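Local coordinates for UPF0270 protein PA3463 (Pseudomonas aeruginosa, PDB 1Y0N), which is of unknown function but belongs to the UPF0270 family of small, uncharacterised proteins, at residues A[15-25]-A[63-71]. Numbering follows the deposited sequence.
Sequences LNNLLEDFVTR and CQLMLRSEV
L65 packs against L18 and F22 in an apolar helix-to-strand contact between helix 12-24 and strand 63-67, an outermost strand of the three-stranded antiparallel sheet. The segment axes approach to 7.7 Å and make an angle of 47°, and L18 and L65 bring the two backbones nearest. L65 CD1 presses on L18 CB at 3.5 Å, tighter than usual for two carbons, while L65 CD2 lies over one face of the F22 ring, 4.3 Å from its centroid, in a CH-pi contact offset toward the rim. L19 CD2 and L15 CD1 close around the same leucine. F22 lays its ring along the strand because chi1 (173°) turns CG away from the backbone N: its CD1 comes near L65 O, and its CZ meets L67 CD2 at 3.9 Å, the L67 side chain standing at the ring edge. One turn earlier in the helix, L18 CD1 and CD2 both meet C63 CB at 3.7 Å. The other face of F22 carries the R25 guanidinium, whose plane has F22 CE1 above its centre; R25 NE also makes a weak bond to F22 O (3.2 Å). From this position R25 NH1 points edge-on toward E70 OE1 in a long salt bridge of 3.8 Å. One water accepts from L65 N and donates to L18 O. Along one edge the strand pairs through Q64 and M66 with strand 52-56; L19 also packs on helix 36-48. Side-chain packing thus carries the joint, with direct polar linkage limited to a long ion pair, and a single water satisfying backbone groups of both segments.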
loop_
_atom_site.group_PDB
_atom_site.type_symbol
_atom_site.label_atom_id
_atom_site.label_comp_id
_atom_site.label_asym_id
_atom_site.label_seq_id
_atom_site.Cartn_x
_atom_site.Cartn_y
_atom_site.Cartn_z
ATOM N N LEU A 15 -4.408 7.673 1.598
ATOM C CA LEU A 15 -4.564 6.345 0.947
ATOM C C LEU A 15 -4.712 6.450 -0.587
ATOM O O LEU A 15 -4.147 5.651 -1.327
ATOM C CB LEU A 15 -5.713 5.511 1.541
ATOM C CG LEU A 15 -5.964 4.107 0.941
ATOM C CD1 LEU A 15 -4.694 3.215 0.845
ATOM C CD2 LEU A 15 -6.996 3.353 1.729
ATOM N N ASN A 16 -5.462 7.453 -1.055
ATOM C CA ASN A 16 -5.699 7.622 -2.515
ATOM C C ASN A 16 -4.453 7.931 -3.244
ATOM O O ASN A 16 -4.216 7.368 -4.313
ATOM C CB ASN A 16 -6.772 8.688 -2.827
ATOM C CG ASN A 16 -8.130 8.301 -2.282
ATOM O OD1 ASN A 16 -8.427 7.112 -2.142
ATOM N ND2 ASN A 16 -8.955 9.312 -1.925
ATOM N N ASN A 17 -3.656 8.824 -2.647
ATOM C CA ASN A 17 -2.349 9.206 -3.147
ATOM C C ASN A 17 -1.390 7.991 -3.164
ATOM O O ASN A 17 -0.674 7.794 -4.125
ATOM C CB ASN A 17 -1.701 10.336 -2.284
ATOM C CG ASN A 17 -2.447 11.700 -2.357
ATOM O OD1 ASN A 17 -3.063 12.035 -3.359
ATOM N ND2 ASN A 17 -2.357 12.483 -1.274
ATOM N N LEU A 18 -1.360 7.209 -2.088
ATOM C CA LEU A 18 -0.544 5.947 -2.062
ATOM C C LEU A 18 -0.988 4.957 -3.192
ATOM O O LEU A 18 -0.149 4.328 -3.835
ATOM C CB LEU A 18 -0.668 5.234 -0.681
ATOM C CG LEU A 18 -0.228 5.878 0.667
ATOM C CD1 LEU A 18 -0.311 4.898 1.832
ATOM C CD2 LEU A 18 1.165 6.355 0.621
ATOM N N LEU A 19 -2.307 4.826 -3.399
ATOM C CA LEU A 19 -2.833 3.921 -4.439
ATOM C C LEU A 19 -2.418 4.372 -5.827
ATOM O O LEU A 19 -1.953 3.577 -6.623
ATOM C CB LEU A 19 -4.370 3.795 -4.347
ATOM C CG LEU A 19 -4.858 2.909 -3.204
ATOM C CD1 LEU A 19 -6.331 3.240 -2.932
ATOM C CD2 LEU A 19 -4.688 1.436 -3.541
ATOM N N GLU A 20 -2.568 5.678 -6.099
ATOM C CA GLU A 20 -2.142 6.285 -7.354
ATOM C C GLU A 20 -0.647 6.139 -7.578
ATOM O O GLU A 20 -0.235 5.709 -8.676
ATOM C CB GLU A 20 -2.641 7.757 -7.441
ATOM C CG GLU A 20 -2.064 8.505 -8.594
ATOM C CD GLU A 20 -2.887 9.739 -8.995
ATOM O OE1 GLU A 20 -3.876 10.116 -8.264
ATOM O OE2 GLU A 20 -2.506 10.296 -10.070
ATOM N N ASP A 21 0.172 6.421 -6.547
ATOM C CA ASP A 21 1.632 6.183 -6.643
ATOM C C ASP A 21 1.918 4.756 -7.057
ATOM O O ASP A 21 2.688 4.503 -7.975
ATOM C CB ASP A 21 2.355 6.458 -5.307
ATOM C CG ASP A 21 2.385 7.954 -4.961
ATOM O OD1 ASP A 21 2.045 8.764 -5.841
ATOM O OD2 ASP A 21 2.709 8.302 -3.799
ATOM N N PHE A 22 1.262 3.814 -6.403
ATOM C CA PHE A 22 1.554 2.370 -6.591
ATOM C C PHE A 22 1.260 1.965 -8.008
ATOM O O PHE A 22 2.084 1.333 -8.660
ATOM C CB PHE A 22 0.747 1.567 -5.551
ATOM C CG PHE A 22 0.825 0.084 -5.726
ATOM C CD1 PHE A 22 1.972 -0.614 -5.389
ATOM C CD2 PHE A 22 -0.261 -0.610 -6.267
ATOM C CE1 PHE A 22 2.055 -2.014 -5.573
ATOM C CE2 PHE A 22 -0.223 -2.014 -6.423
ATOM C CZ PHE A 22 0.945 -2.708 -6.108
ATOM N N VAL A 23 0.093 2.313 -8.511
ATOM C CA VAL A 23 -0.298 1.834 -9.847
ATOM C C VAL A 23 0.415 2.575 -10.985
ATOM O O VAL A 23 0.352 2.159 -12.146
ATOM C CB VAL A 23 -1.866 1.771 -10.070
ATOM C CG1 VAL A 23 -2.515 0.979 -8.977
ATOM C CG2 VAL A 23 -2.515 3.182 -10.129
ATOM N N THR A 24 1.132 3.644 -10.652
ATOM C CA THR A 24 1.984 4.243 -11.646
ATOM C C THR A 24 3.467 4.031 -11.360
ATOM O O THR A 24 4.290 4.544 -12.093
ATOM C CB THR A 24 1.672 5.725 -11.867
ATOM O OG1 THR A 24 1.737 6.423 -10.629
ATOM C CG2 THR A 24 0.262 5.904 -12.468
ATOM N N ARG A 25 3.790 3.222 -10.341
ATOM C CA ARG A 25 5.193 2.981 -9.907
ATOM C C ARG A 25 6.155 2.533 -11.021
ATOM O O ARG A 25 5.741 1.870 -11.977
ATOM C CB ARG A 25 5.251 1.956 -8.761
ATOM C CG ARG A 25 5.032 0.508 -9.260
ATOM C CD ARG A 25 4.743 -0.546 -8.166
ATOM N NE ARG A 25 3.661 -1.401 -8.681
ATOM C CZ ARG A 25 3.581 -2.715 -8.546
ATOM N NH1 ARG A 25 4.518 -3.385 -7.890
ATOM N NH2 ARG A 25 2.544 -3.363 -9.068
ATOM N N CYS A 63 4.984 6.581 4.046
ATOM C CA CYS A 63 4.230 5.362 3.752
ATOM C C CYS A 63 4.515 4.934 2.345
ATOM O O CYS A 63 4.797 5.769 1.451
ATOM C CB CYS A 63 2.704 5.588 3.847
ATOM S SG CYS A 63 1.985 5.468 5.493
ATOM N N GLN A 64 4.394 3.635 2.122
ATOM C CA GLN A 64 4.357 3.138 0.752
ATOM C C GLN A 64 3.505 1.840 0.597
ATOM O O GLN A 64 3.570 0.944 1.409
ATOM C CB GLN A 64 5.801 2.897 0.260
ATOM C CG GLN A 64 5.885 2.429 -1.177
ATOM C CD GLN A 64 7.232 2.658 -1.746
ATOM O OE1 GLN A 64 7.610 2.060 -2.756
ATOM N NE2 GLN A 64 7.988 3.540 -1.099
ATOM N N LEU A 65 2.725 1.790 -0.478
ATOM C CA LEU A 65 1.984 0.608 -0.833
ATOM C C LEU A 65 2.941 -0.337 -1.552
ATOM O O LEU A 65 3.706 0.123 -2.401
ATOM C CB LEU A 65 0.865 0.953 -1.798
ATOM C CG LEU A 65 -0.493 0.495 -1.319
ATOM C CD1 LEU A 65 -1.239 1.827 -1.112
ATOM C CD2 LEU A 65 -1.211 -0.309 -2.334
ATOM N N MET A 66 2.923 -1.619 -1.166
ATOM C CA MET A 66 3.769 -2.655 -1.786
ATOM C C MET A 66 2.976 -3.967 -1.943
ATOM O O MET A 66 2.112 -4.281 -1.142
ATOM C CB MET A 66 5.057 -2.891 -0.925
ATOM C CG MET A 66 6.260 -1.819 -1.137
ATOM S SD MET A 66 7.728 -2.361 -0.288
ATOM C CE MET A 66 8.305 -3.319 -1.688
ATOM N N LEU A 67 3.289 -4.744 -2.962
ATOM C CA LEU A 67 2.802 -6.124 -3.048
ATOM C C LEU A 67 3.451 -6.937 -1.901
ATOM O O LEU A 67 4.642 -6.818 -1.643
ATOM C CB LEU A 67 3.190 -6.780 -4.392
ATOM C CG LEU A 67 2.474 -6.315 -5.674
ATOM C CD1 LEU A 67 3.039 -6.980 -6.959
ATOM C CD2 LEU A 67 0.988 -6.601 -5.518
ATOM N N ARG A 68 2.643 -7.662 -1.174
ATOM C CA ARG A 68 3.127 -8.597 -0.107
ATOM C C ARG A 68 4.314 -9.428 -0.611
ATOM O O ARG A 68 5.230 -9.676 0.140
ATOM C CB ARG A 68 1.992 -9.555 0.303
ATOM C CG ARG A 68 2.415 -10.528 1.464
ATOM C CD ARG A 68 1.252 -11.520 1.808
ATOM N NE ARG A 68 0.220 -10.775 2.510
ATOM C CZ ARG A 68 0.262 -10.451 3.794
ATOM N NH1 ARG A 68 1.238 -10.879 4.607
ATOM N NH2 ARG A 68 -0.684 -9.676 4.265
ATOM N N SER A 69 4.249 -9.870 -1.876
ATOM C CA SER A 69 5.276 -10.693 -2.536
ATOM C C SER A 69 6.635 -9.996 -2.686
ATOM O O SER A 69 7.669 -10.651 -2.768
ATOM C CB SER A 69 4.774 -11.193 -3.876
ATOM O OG SER A 69 4.729 -10.148 -4.855
ATOM N N GLU A 70 6.638 -8.663 -2.680
ATOM C CA GLU A 70 7.884 -7.874 -2.738
ATOM C C GLU A 70 8.467 -7.436 -1.383
ATOM O O GLU A 70 9.561 -6.832 -1.294
ATOM C CB GLU A 70 7.654 -6.713 -3.730
ATOM C CG GLU A 70 7.176 -7.374 -5.073
ATOM C CD GLU A 70 7.076 -6.385 -6.207
ATOM O OE1 GLU A 70 7.084 -5.214 -5.821
ATOM O OE2 GLU A 70 7.003 -6.787 -7.438
ATOM N N VAL A 71 7.740 -7.765 -0.329
ATOM C CA VAL A 71 8.135 -7.438 1.014
ATOM C C VAL A 71 8.990 -8.583 1.629
ATOM O O VAL A 71 8.587 -9.749 1.583
ATOM C CB VAL A 71 6.906 -7.086 1.906
ATOM C CG1 VAL A 71 7.342 -6.606 3.232
ATOM C CG2 VAL A 71 6.041 -5.975 1.254
HETATM O O HOH W 1 2.359 3.775 -2.540
#